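Local structure of Alr3699 protein (Nostoc sp., 4XSU) at residues L99-T104 with V123-D128; I155-A160 with E294-V299; L215-G220 with Q248-E253. The protein belongs to the GT-B class of glycosyltransferases, built of two Rossmann-like domains, with uridine-5'-diphosphate and alpha-D-glucopyranose bound in the cleft between them. All blocks are in the same frame, centred on the assembly; numbering follows the deposited sequence.

In the fold
The three contacts run from one GT-B domain across the cleft to the other. Interaction 1 pairs two neighbouring strands of the N-terminal sheet and interaction 2 leads from the next strand to the opposite domain; their centres are about 14 Å apart and Leu-126 N probably bonds to Ile-155 O at 2.7 Å. Both touch GLC. Interaction 3 lies wholly in the C-terminal domain, in sequence within the loop that interaction 2 closes. Its centre is about 22 Å from that of interaction 2, yet a salt bridge from Glu-294 OE2 to Lys-219 NZ, 3.0 Å long, joins them, and both reach UDP. Interactions 1 and 3 do not touch, their nearest atoms being about 8 Å apart.

Interaction 1: L99-T104 with V123-D128; sequences LIYANT and VYHLHD. With GLC (alpha-D-glucopyranose), chain J.
Asn-103 O and His-125 O share one water, which donates to both, at 2.7 Å from Asn-103 O and 2.5 Å from His-125 O, and accepts from His-127 N at 2.9 Å. Three backbone groups thus grip it just where the two parallel strands part. Upstream, the strands of this beta-alpha-beta unit, 99-102 and 122-126 linked by helix 105-118, are joined directly: Ile-100 O receives Val-123 N, Ala-102 N reaches Val-123 O at 2.8 Å, and Ala-102 O receives His-125 N. On the face carrying Tyr-101 and Val-123, the valine lays CG1 over the phenol ring, 4.3 Å from its centroid, a CH-pi contact; its other branch, CG2, meets Leu-99 CD1 at 3.8 Å. With CG turned anti to the backbone N (chi1 -162°), the Tyr-101 side chain rises from the sheet and leans across to the neighbouring strand, to His-125, where OH and ND1 form a very short bond of 2.5 Å whose proton either may hold. The two rings meet rim to rim, their planes 43° apart. Beyond the strand ends, His-127 NE2 donates to Asn-103 OD1 at 2.7 Å. The acceptor lies in the imidazole plane, but the donor stands 32° out of the carbonyl plane, and the two side chains cross at about a right angle. Asp-13 bonds to Asn-103 ND2, consistent with OD1, not ND2, facing the imidazole. Where regular strand pairing stops, the water therefore ties down the main chain at His-127, while Asn-103 OD1 holds its imidazole at NE2, beside GLC.

Interaction 2: I155-A160 with E294-V299; sequences IANSQA and EPFGRV. With GLC (alpha-D-glucopyranose), chain J; UDP (uridine-5'-diphosphate), chain K.
Phe-296 of one domain lies alongside Asn-157 of the other, touching it with CB and the CD1–CE1 side of its ring. CB lies 3.6 Å from Asn-157 ND2; on its sugar side it comes implausibly close to GLC O4, so that the placing of the sugar there is doubtful. CG stands anti to the backbone N (chi1 -173°), which carries the ring past the side-chain amide of Asn-157, their planes 32° apart. CD1 meets the main-chain Asn-157 O obliquely at 3.4 Å, and CE1 follows at 3.7 Å from the same Asn-157 O. On the CD2 side the ring edge faces GLC O4, whose place is uncertain. The ring also packs on Leu-321 of helix 318-321 and on Asn-180. The side-chain amide is held by Ser-161, which bonds to Asn-157 OD1. One hydrogen bond joins the two segments: Ser-158 OG donates to Pro-295 O at 2.9 Å, somewhat tilted from the carbonyl plane. The same OG caps the helix beginning at Gln-159 through Ser-161 N, so an N-cap hydroxyl also ties the N-terminal domain to the C-terminal one. In sequence, Glu-294 opens the EX7E motif familiar from GT-B glycosyltransferases; its second glutamate, Glu-302, bonds to UDP. Gly-297, with a positive phi, occupies the N-cap of helix 298-305. From the first turn of that helix Arg-298 N points almost straight at UDP O2A, 3.2 Å away with 172° at the hydrogen, and the helix end would be expected to favour the phosphate charge. Val-299 CG1 rests 3.5 Å from UDP C3', against the ribose.

Interaction 3: L215-G220 with Q248-E253; sequences LSPWKG and QDYVKE. With UDP (uridine-5'-diphosphate), chain K.
Tyr-250 meets Pro-217 because its CG is anti to the backbone N (chi1 -175°), which swings the phenol away from helix 248-261 and flat against the loop 215-220. The loop backbone runs over one face of the ring: Pro-217 N sits over its centre, and Pro-217 CA makes a CH-pi contact 3.6 Å from the centroid of the Tyr-250 ring and 17° off its normal. The pyrrolidine and the phenol point opposite ways as they pass, with Pro-217 CD 3.8 Å from Tyr-250 CG, and Ser-216 N comes in obliquely, 3.4 Å from Tyr-250 CD2. Beside this contact Leu-215 CD1 touches Val-251 CG2 at 4.4 Å. Carbon contacts and backbone therefore carry the interface, while the hydroxyl at the far end of the ring passes beside Gly-220 and bonds to His-222 ND1 and Gln-221 OE1. In the Rossmann-like C-terminal domain the loop follows strand 207-211 and leads into helix 221-228, while Tyr-250 belongs to the helix after strand 235-240, the neighbour of strand 207-211 in the sheet. Within the loop, 217-219 forms a short 3-10 segment, in which Lys-219 N bonds to Ser-216 O and Gly-220 N to Pro-217 O; Gly-220, with positive phi, is then the N-cap of helix 221-228. From this turn Lys-219 leads away from Tyr-250, toward UDP. Its chain bends at chi2 (-66°), lays CD over a face of the Trp-218 indole and brings the ammonium to the diphosphate, where Lys-219 NZ donates to UDP O3B at 2.9 Å and to UDP O3A at 3.1 Å. The indole, in turn, meets His-134 of the N-terminal domain edge-to-face.

Interaction 1: L99-T104 with V123-D128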
loop_
_atom_site.group_PDB
_atom_site.type_symbol
_atom_site.label_atom_id
_atom_site.label_comp_id
_atom_site.label_asym_id
_atom_site.label_seq_id
_atom_site.Cartn_x
_atom_site.Cartn_y
_atom_site.Cartn_z
ATOM N N LEU B 99 5.812 -15.855 -12.685
ATOM C CA LEU B 99 6.586 -14.626 -12.841
ATOM C C LEU B 99 5.717 -13.402 -12.816
ATOM O O LEU B 99 4.618 -13.406 -13.349
ATOM C CB LEU B 99 7.323 -14.648 -14.175
ATOM C CG LEU B 99 8.162 -13.427 -14.526
ATOM C CD1 LEU B 99 9.479 -13.424 -13.789
ATOM C CD2 LEU B 99 8.435 -13.426 -16.006
ATOM N N ILE B 100 6.237 -12.337 -12.227
ATOM C CA ILE B 100 5.543 -11.068 -12.234
ATOM C C ILE B 100 6.371 -10.129 -13.050
ATOM O O ILE B 100 7.555 -9.908 -12.755
ATOM C CB ILE B 100 5.344 -10.493 -10.823
ATOM C CG1 ILE B 100 4.581 -11.507 -9.959
ATOM C CG2 ILE B 100 4.582 -9.176 -10.884
ATOM C CD1 ILE B 100 4.530 -11.158 -8.487
ATOM N N TYR B 101 5.727 -9.584 -14.079
ATOM C CA TYR B 101 6.363 -8.695 -15.042
ATOM C C TYR B 101 5.682 -7.325 -14.932
ATOM O O TYR B 101 4.555 -7.118 -15.407
ATOM C CB TYR B 101 6.215 -9.299 -16.445
ATOM C CG TYR B 101 7.147 -8.763 -17.519
ATOM C CD1 TYR B 101 7.013 -7.483 -18.003
ATOM C CD2 TYR B 101 8.129 -9.575 -18.093
ATOM C CE1 TYR B 101 7.845 -7.005 -19.002
ATOM C CE2 TYR B 101 8.965 -9.108 -19.100
ATOM C CZ TYR B 101 8.815 -7.824 -19.556
ATOM O OH TYR B 101 9.637 -7.324 -20.545
ATOM N N ALA B 102 6.362 -6.391 -14.284
ATOM C CA ALA B 102 5.753 -5.116 -14.031
ATOM C C ALA B 102 6.188 -4.106 -15.084
ATOM O O ALA B 102 7.397 -3.822 -15.238
ATOM C CB ALA B 102 6.120 -4.626 -12.643
ATOM N N ASN B 103 5.200 -3.518 -15.754
ATOM C CA ASN B 103 5.489 -2.645 -16.877
ATOM C C ASN B 103 5.473 -1.175 -16.592
ATOM O O ASN B 103 5.857 -0.434 -17.463
ATOM C CB ASN B 103 4.557 -2.938 -18.060
ATOM C CG ASN B 103 5.156 -2.497 -19.399
ATOM O OD1 ASN B 103 6.229 -2.954 -19.798
ATOM N ND2 ASN B 103 4.484 -1.587 -20.071
ATOM N N THR B 104 4.994 -0.746 -15.419
ATOM C CA THR B 104 4.987 0.688 -15.029
ATOM C C THR B 104 5.342 0.872 -13.556
ATOM O O THR B 104 5.445 -0.091 -12.801
ATOM C CB THR B 104 3.620 1.338 -15.288
ATOM O OG1 THR B 104 2.613 0.712 -14.480
ATOM C CG2 THR B 104 3.202 1.197 -16.774
ATOM N N VAL B 123 10.088 -9.121 -12.509
ATOM C CA VAL B 123 10.821 -8.359 -13.516
ATOM C C VAL B 123 10.249 -6.983 -13.635
ATOM O O VAL B 123 9.038 -6.811 -13.738
ATOM C CB VAL B 123 10.761 -9.028 -14.889
ATOM C CG1 VAL B 123 11.362 -8.115 -15.937
ATOM C CG2 VAL B 123 11.512 -10.355 -14.863
ATOM N N TYR B 124 11.133 -6.006 -13.638
ATOM C CA TYR B 124 10.751 -4.631 -13.917
ATOM C C TYR B 124 11.125 -4.189 -15.370
ATOM O O TYR B 124 12.299 -3.995 -15.703
ATOM C CB TYR B 124 11.453 -3.705 -12.928
ATOM C CG TYR B 124 11.104 -2.221 -13.032
ATOM C CD1 TYR B 124 9.873 -1.779 -13.514
ATOM C CD2 TYR B 124 11.995 -1.271 -12.582
ATOM C CE1 TYR B 124 9.573 -0.413 -13.556
ATOM C CE2 TYR B 124 11.697 0.083 -12.619
ATOM C CZ TYR B 124 10.494 0.502 -13.103
ATOM O OH TYR B 124 10.258 1.867 -13.132
ATOM N N HIS B 125 10.125 -3.971 -16.210
ATOM C CA HIS B 125 10.378 -3.381 -17.518
ATOM C C HIS B 125 10.289 -1.902 -17.396
ATOM O O HIS B 125 9.201 -1.376 -17.189
ATOM C CB HIS B 125 9.384 -3.860 -18.558
ATOM C CG HIS B 125 9.934 -3.798 -19.947
ATOM N ND1 HIS B 125 9.937 -4.882 -20.801
ATOM C CD2 HIS B 125 10.554 -2.789 -20.611
ATOM C CE1 HIS B 125 10.512 -4.531 -21.939
ATOM N NE2 HIS B 125 10.893 -3.268 -21.851
ATOM N N LEU B 126 11.425 -1.235 -17.539
ATOM C CA LEU B 126 11.521 0.209 -17.340
ATOM C C LEU B 126 11.338 0.972 -18.681
ATOM O O LEU B 126 12.128 0.785 -19.597
ATOM C CB LEU B 126 12.886 0.516 -16.747
ATOM C CG LEU B 126 13.235 1.966 -16.497
ATOM C CD1 LEU B 126 12.290 2.587 -15.490
ATOM C CD2 LEU B 126 14.675 2.086 -16.015
ATOM N N HIS B 127 10.299 1.800 -18.796
ATOM C CA HIS B 127 10.035 2.583 -20.012
ATOM C C HIS B 127 10.214 4.053 -19.722
ATOM O O HIS B 127 9.889 4.883 -20.551
ATOM C CB HIS B 127 8.605 2.361 -20.526
ATOM C CG HIS B 127 8.306 0.955 -20.929
ATOM N ND1 HIS B 127 8.806 0.381 -22.081
ATOM C CD2 HIS B 127 7.539 0.007 -20.342
ATOM C CE1 HIS B 127 8.357 -0.861 -22.186
ATOM N NE2 HIS B 127 7.582 -1.111 -21.141
ATOM N N ASP B 128 10.735 4.400 -18.546
ATOM C CA ASP B 128 10.850 5.797 -18.165
ATOM C C ASP B 128 12.314 6.152 -17.934
ATOM O O ASP B 128 13.178 5.277 -17.744
ATOM C CB ASP B 128 10.052 6.092 -16.872
ATOM C CG ASP B 128 8.586 5.616 -16.918
ATOM O OD1 ASP B 128 7.898 5.835 -17.933
ATOM O OD2 ASP B 128 8.110 5.044 -15.902
HETATM C C1 GLC J . 7.742 4.639 -22.787
HETATM C C2 GLC J . 8.694 5.822 -22.988
HETATM C C3 GLC J . 9.061 6.080 -24.450
HETATM C C4 GLC J . 9.182 4.781 -25.247
HETATM C C5 GLC J . 8.058 3.777 -24.968
HETATM C C6 GLC J . 8.632 2.454 -24.471
HETATM O O1 GLC J . 6.738 4.998 -21.830
HETATM O O2 GLC J . 8.094 7.003 -22.441
HETATM O O3 GLC J . 10.302 6.792 -24.510
HETATM O O4 GLC J . 9.199 5.089 -26.645
HETATM O O5 GLC J . 7.112 4.264 -24.013
HETATM O O6 GLC J . 9.203 1.738 -25.572
HETATM O O HOH W 1 8.125 0.904 -17.078
#

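Interaction 2: I155-A160 with E294-V299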
loop_
_atom_site.group_PDB
_atom_site.type_symbol
_atom_site.label_atom_id
_atom_site.label_comp_id
_atom_site.label_asym_id
_atom_site.label_seq_id
_atom_site.Cartn_x
_atom_site.Cartn_y
_atom_site.Cartn_z
ATOM N N ILE B 155 14.716 -4.750 -17.197
ATOM C CA ILE B 155 14.803 -4.481 -18.637
ATOM C C ILE B 155 14.586 -3.009 -18.936
ATOM O O ILE B 155 13.543 -2.479 -18.637
ATOM C CB ILE B 155 13.775 -5.313 -19.376
ATOM C CG1 ILE B 155 14.208 -6.780 -19.332
ATOM C CG2 ILE B 155 13.714 -4.882 -20.821
ATOM C CD1 ILE B 155 13.118 -7.770 -19.605
ATOM N N ALA B 156 15.601 -2.332 -19.473
ATOM C CA ALA B 156 15.506 -0.913 -19.848
ATOM C C ALA B 156 15.273 -0.731 -21.358
ATOM O O ALA B 156 15.846 -1.457 -22.179
ATOM C CB ALA B 156 16.753 -0.180 -19.452
ATOM N N ASN B 157 14.452 0.257 -21.724
ATOM C CA ASN B 157 14.020 0.374 -23.108
ATOM C C ASN B 157 15.085 1.094 -23.902
ATOM O O ASN B 157 15.007 1.143 -25.104
ATOM C CB ASN B 157 12.671 1.057 -23.242
ATOM C CG ASN B 157 12.668 2.469 -22.712
ATOM O OD1 ASN B 157 13.586 2.889 -22.012
ATOM N ND2 ASN B 157 11.611 3.214 -23.032
ATOM N N SER B 158 16.102 1.607 -23.218
ATOM C CA SER B 158 17.129 2.355 -23.863
ATOM C C SER B 158 18.291 2.537 -22.907
ATOM O O SER B 158 18.132 2.408 -21.693
ATOM C CB SER B 158 16.563 3.715 -24.283
ATOM O OG SER B 158 16.805 4.726 -23.321
ATOM N N GLN B 159 19.454 2.873 -23.442
ATOM C CA GLN B 159 20.615 3.127 -22.600
ATOM C C GLN B 159 20.445 4.393 -21.807
ATOM O O GLN B 159 21.029 4.550 -20.713
ATOM C CB GLN B 159 21.908 3.145 -23.437
ATOM C CG GLN B 159 22.182 1.723 -23.948
ATOM C CD GLN B 159 23.421 1.541 -24.810
ATOM O OE1 GLN B 159 24.238 2.456 -25.007
ATOM N NE2 GLN B 159 23.550 0.340 -25.355
ATOM N N ALA B 160 19.639 5.300 -22.339
ATOM C CA ALA B 160 19.400 6.561 -21.638
ATOM C C ALA B 160 18.595 6.291 -20.376
ATOM O O ALA B 160 18.771 6.997 -19.402
ATOM C CB ALA B 160 18.684 7.576 -22.519
ATOM N N GLU B 294 13.634 12.062 -24.144
ATOM C CA GLU B 294 12.732 11.012 -24.474
ATOM C C GLU B 294 13.349 9.711 -24.145
ATOM O O GLU B 294 14.450 9.470 -24.540
ATOM C CB GLU B 294 12.472 11.029 -25.958
ATOM C CG GLU B 294 11.496 9.981 -26.419
ATOM C CD GLU B 294 10.078 10.421 -26.244
ATOM O OE1 GLU B 294 9.788 11.596 -26.438
ATOM O OE2 GLU B 294 9.253 9.590 -25.915
ATOM N N PRO B 295 12.655 8.845 -23.432
ATOM C CA PRO B 295 13.227 7.555 -23.094
ATOM C C PRO B 295 13.489 6.707 -24.278
ATOM O O PRO B 295 14.551 6.209 -24.401
ATOM C CB PRO B 295 12.118 6.895 -22.306
ATOM C CG PRO B 295 11.447 7.997 -21.663
ATOM C CD PRO B 295 11.450 9.108 -22.648
ATOM N N PHE B 296 12.544 6.589 -25.176
ATOM C CA PHE B 296 12.773 5.816 -26.364
ATOM C C PHE B 296 12.353 6.569 -27.595
ATOM O O PHE B 296 13.162 7.090 -28.303
ATOM C CB PHE B 296 12.015 4.529 -26.311
ATOM C CG PHE B 296 12.332 3.615 -27.425
ATOM C CD1 PHE B 296 13.553 3.013 -27.497
ATOM C CD2 PHE B 296 11.429 3.363 -28.400
ATOM C CE1 PHE B 296 13.861 2.164 -28.518
ATOM C CE2 PHE B 296 11.726 2.511 -29.424
ATOM C CZ PHE B 296 12.942 1.906 -29.482
ATOM N N GLY B 297 11.057 6.670 -27.784
ATOM C CA GLY B 297 10.469 7.335 -28.920
ATOM C C GLY B 297 10.066 6.380 -30.001
ATOM O O GLY B 297 10.732 6.221 -30.971
ATOM N N ARG B 298 8.920 5.768 -29.826
ATOM C CA ARG B 298 8.401 4.793 -30.748
ATOM C C ARG B 298 8.141 5.399 -32.090
ATOM O O ARG B 298 8.264 4.752 -33.093
ATOM C CB ARG B 298 7.122 4.199 -30.219
ATOM C CG ARG B 298 7.331 3.034 -29.314
ATOM C CD ARG B 298 6.076 2.688 -28.577
ATOM N NE ARG B 298 5.289 1.768 -29.338
ATOM C CZ ARG B 298 5.528 0.485 -29.396
ATOM N NH1 ARG B 298 6.523 -0.018 -28.717
ATOM N NH2 ARG B 298 4.779 -0.282 -30.132
ATOM N N VAL B 299 7.692 6.630 -32.078
ATOM C CA VAL B 299 7.297 7.309 -33.295
ATOM C C VAL B 299 8.498 7.476 -34.219
ATOM O O VAL B 299 8.362 7.326 -35.443
ATOM C CB VAL B 299 6.648 8.679 -33.037
ATOM C CG1 VAL B 299 5.265 8.499 -32.439
ATOM C CG2 VAL B 299 7.513 9.568 -32.154
HETATM C C1 GLC J . 7.742 4.639 -22.787
HETATM C C2 GLC J . 8.694 5.822 -22.988
HETATM C C3 GLC J . 9.061 6.080 -24.450
HETATM C C4 GLC J . 9.182 4.781 -25.247
HETATM C C5 GLC J . 8.058 3.777 -24.968
HETATM C C6 GLC J . 8.632 2.454 -24.471
HETATM O O1 GLC J . 6.738 4.998 -21.830
HETATM O O2 GLC J . 8.094 7.003 -22.441
HETATM O O3 GLC J . 10.302 6.792 -24.510
HETATM O O4 GLC J . 9.199 5.089 -26.645
HETATM O O5 GLC J . 7.112 4.264 -24.013
HETATM O O6 GLC J . 9.203 1.738 -25.572
HETATM N N1 UDP K . 0.194 6.533 -31.135
HETATM C C2 UDP K . -1.119 6.270 -31.576
HETATM N N3 UDP K . -2.014 7.262 -31.661
HETATM C C4 UDP K . -1.677 8.514 -31.330
HETATM C C5 UDP K . -0.389 8.799 -30.892
HETATM C C6 UDP K . 0.547 7.776 -30.799
HETATM O O2 UDP K . -1.450 5.106 -31.890
HETATM O O4 UDP K . -2.524 9.430 -31.414
HETATM C "C1'" UDP K . 1.168 5.443 -31.044
HETATM C "C2'" UDP K . 2.336 5.720 -31.977
HETATM O "O2'" UDP K . 2.474 4.654 -32.920
HETATM C "C3'" UDP K . 3.570 5.804 -31.102
HETATM C "C4'" UDP K . 3.097 5.573 -29.675
HETATM O "O4'" UDP K . 1.681 5.367 -29.711
HETATM O "O3'" UDP K . 4.506 4.789 -31.477
HETATM C "C5'" UDP K . 3.419 6.768 -28.786
HETATM O "O5'" UDP K . 4.448 6.412 -27.866
HETATM P PA UDP K . 5.812 7.264 -27.794
HETATM O O1A UDP K . 5.949 8.045 -29.079
HETATM O O2A UDP K . 6.922 6.342 -27.351
HETATM O O3A UDP K . 5.515 8.304 -26.602
HETATM P PB UDP K . 4.953 7.785 -25.185
HETATM O O1B UDP K . 3.452 7.847 -25.344
HETATM O O2B UDP K . 5.509 6.386 -25.064
HETATM O O3B UDP K . 5.516 8.768 -24.188
#

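Interaction 3: L215-G220 with Q248-E253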
loop_
_atom_site.group_PDB
_atom_site.type_symbol
_atom_site.label_atom_id
_atom_site.label_comp_id
_atom_site.label_asym_id
_atom_site.label_seq_id
_atom_site.Cartn_x
_atom_site.Cartn_y
_atom_site.Cartn_z
ATOM N N LEU B 215 -0.605 14.663 -26.457
ATOM C CA LEU B 215 -0.484 16.109 -26.304
ATOM C C LEU B 215 -0.124 16.460 -24.874
ATOM O O LEU B 215 -0.898 16.219 -23.946
ATOM C CB LEU B 215 -1.792 16.775 -26.692
ATOM C CG LEU B 215 -2.173 16.455 -28.134
ATOM C CD1 LEU B 215 -3.655 16.703 -28.353
ATOM C CD2 LEU B 215 -1.325 17.286 -29.077
ATOM N N SER B 216 1.057 17.036 -24.704
ATOM C CA SER B 216 1.606 17.225 -23.389
ATOM C C SER B 216 2.811 18.110 -23.524
ATOM O O SER B 216 3.692 17.821 -24.303
ATOM C CB SER B 216 1.999 15.877 -22.793
ATOM O OG SER B 216 2.657 16.058 -21.560
ATOM N N PRO B 217 2.873 19.194 -22.756
ATOM C CA PRO B 217 3.913 20.203 -22.957
ATOM C C PRO B 217 5.307 19.674 -23.266
ATOM O O PRO B 217 6.020 20.269 -24.072
ATOM C CB PRO B 217 3.941 20.944 -21.616
ATOM C CG PRO B 217 2.566 20.780 -21.073
ATOM C CD PRO B 217 2.087 19.441 -21.534
ATOM N N TRP B 218 5.701 18.575 -22.627
ATOM C CA TRP B 218 7.076 18.103 -22.768
ATOM C C TRP B 218 7.298 17.377 -24.076
ATOM O O TRP B 218 8.435 17.135 -24.448
ATOM C CB TRP B 218 7.529 17.248 -21.577
ATOM C CG TRP B 218 7.118 15.812 -21.568
ATOM C CD1 TRP B 218 6.013 15.303 -20.993
ATOM C CD2 TRP B 218 7.843 14.691 -22.109
ATOM N NE1 TRP B 218 5.975 13.937 -21.150
ATOM C CE2 TRP B 218 7.098 13.537 -21.821
ATOM C CE3 TRP B 218 9.047 14.556 -22.814
ATOM C CZ2 TRP B 218 7.506 12.249 -22.218
ATOM C CZ3 TRP B 218 9.456 13.271 -23.222
ATOM C CH2 TRP B 218 8.682 12.141 -22.923
ATOM N N LYS B 219 6.210 17.032 -24.755
ATOM C CA LYS B 219 6.286 16.484 -26.095
ATOM C C LYS B 219 6.478 17.576 -27.137
ATOM O O LYS B 219 6.709 17.279 -28.292
ATOM C CB LYS B 219 5.039 15.686 -26.393
ATOM C CG LYS B 219 4.926 14.447 -25.546
ATOM C CD LYS B 219 6.022 13.456 -25.879
ATOM C CE LYS B 219 5.670 12.101 -25.336
ATOM N NZ LYS B 219 6.601 11.025 -25.743
ATOM N N GLY B 220 6.340 18.834 -26.717
ATOM C CA GLY B 220 6.740 19.991 -27.512
ATOM C C GLY B 220 6.051 20.181 -28.855
ATOM O O GLY B 220 6.707 20.583 -29.816
ATOM N N GLN B 248 -5.445 19.564 -20.585
ATOM C CA GLN B 248 -6.413 20.318 -21.392
ATOM C C GLN B 248 -6.082 21.805 -21.475
ATOM O O GLN B 248 -6.518 22.475 -22.391
ATOM C CB GLN B 248 -7.836 20.141 -20.856
ATOM C CG GLN B 248 -8.337 18.697 -20.865
ATOM C CD GLN B 248 -8.515 18.114 -22.261
ATOM O OE1 GLN B 248 -8.782 18.834 -23.228
ATOM N NE2 GLN B 248 -8.391 16.795 -22.366
ATOM N N ASP B 249 -5.322 22.321 -20.518
ATOM C CA ASP B 249 -4.791 23.669 -20.623
ATOM C C ASP B 249 -3.846 23.768 -21.810
ATOM O O ASP B 249 -3.756 24.821 -22.452
ATOM C CB ASP B 249 -3.995 24.050 -19.371
ATOM C CG ASP B 249 -4.858 24.204 -18.144
ATOM O OD1 ASP B 249 -5.961 23.615 -18.095
ATOM O OD2 ASP B 249 -4.418 24.916 -17.221
ATOM N N TYR B 250 -3.108 22.684 -22.059
ATOM C CA TYR B 250 -2.095 22.680 -23.107
ATOM C C TYR B 250 -2.808 22.747 -24.447
ATOM O O TYR B 250 -2.397 23.492 -25.326
ATOM C CB TYR B 250 -1.181 21.447 -23.009
ATOM C CG TYR B 250 -0.006 21.408 -24.003
ATOM C CD1 TYR B 250 0.919 22.461 -24.082
ATOM C CD2 TYR B 250 0.192 20.298 -24.835
ATOM C CE1 TYR B 250 1.983 22.418 -24.979
ATOM C CE2 TYR B 250 1.246 20.250 -25.733
ATOM C CZ TYR B 250 2.138 21.305 -25.801
ATOM O OH TYR B 250 3.185 21.234 -26.690
ATOM N N VAL B 251 -3.909 22.013 -24.574
ATOM C CA VAL B 251 -4.665 22.008 -25.816
ATOM C C VAL B 251 -5.158 23.408 -26.136
ATOM O O VAL B 251 -5.113 23.847 -27.281
ATOM C CB VAL B 251 -5.843 21.058 -25.736
ATOM C CG1 VAL B 251 -6.731 21.192 -26.974
ATOM C CG2 VAL B 251 -5.340 19.635 -25.583
ATOM N N LYS B 252 -5.603 24.116 -25.111
ATOM C CA LYS B 252 -5.971 25.513 -25.256
ATOM C C LYS B 252 -4.758 26.326 -25.711
ATOM O O LYS B 252 -4.839 27.041 -26.691
ATOM C CB LYS B 252 -6.534 26.045 -23.930
ATOM C CG LYS B 252 -7.063 27.476 -23.980
ATOM C CD LYS B 252 -7.376 28.039 -22.596
ATOM C CE LYS B 252 -6.106 28.341 -21.807
ATOM N NZ LYS B 252 -6.351 29.031 -20.511
ATOM N N GLU B 253 -3.630 26.188 -25.018
ATOM C CA GLU B 253 -2.425 26.986 -25.314
ATOM C C GLU B 253 -1.953 26.848 -26.752
ATOM O O GLU B 253 -1.406 27.798 -27.310
ATOM C CB GLU B 253 -1.262 26.605 -24.389
ATOM C CG GLU B 253 -1.408 27.052 -22.944
ATOM C CD GLU B 253 -0.299 26.510 -22.057
ATOM O OE1 GLU B 253 0.340 27.317 -21.349
ATOM O OE2 GLU B 253 -0.053 25.283 -22.074
HETATM N N1 UDP K . 0.194 6.533 -31.135
HETATM C C2 UDP K . -1.119 6.270 -31.576
HETATM N N3 UDP K . -2.014 7.262 -31.661
HETATM C C4 UDP K . -1.677 8.514 -31.330
HETATM C C5 UDP K . -0.389 8.799 -30.892
HETATM C C6 UDP K . 0.547 7.776 -30.799
HETATM O O2 UDP K . -1.450 5.106 -31.890
HETATM O O4 UDP K . -2.524 9.430 -31.414
HETATM C "C1'" UDP K . 1.168 5.443 -31.044
HETATM C "C2'" UDP K . 2.336 5.720 -31.977
HETATM O "O2'" UDP K . 2.474 4.654 -32.920
HETATM C "C3'" UDP K . 3.570 5.804 -31.102
HETATM C "C4'" UDP K . 3.097 5.573 -29.675
HETATM O "O4'" UDP K . 1.681 5.367 -29.711
HETATM O "O3'" UDP K . 4.506 4.789 -31.477
HETATM C "C5'" UDP K . 3.419 6.768 -28.786
HETATM O "O5'" UDP K . 4.448 6.412 -27.866
HETATM P PA UDP K . 5.812 7.264 -27.794
HETATM O O1A UDP K . 5.949 8.045 -29.079
HETATM O O2A UDP K . 6.922 6.342 -27.351
HETATM O O3A UDP K . 5.515 8.304 -26.602
HETATM P PB UDP K . 4.953 7.785 -25.185
HETATM O O1B UDP K . 3.452 7.847 -25.344
HETATM O O2B UDP K . 5.509 6.386 -25.064
HETATM O O3B UDP K . 5.516 8.768 -24.188
#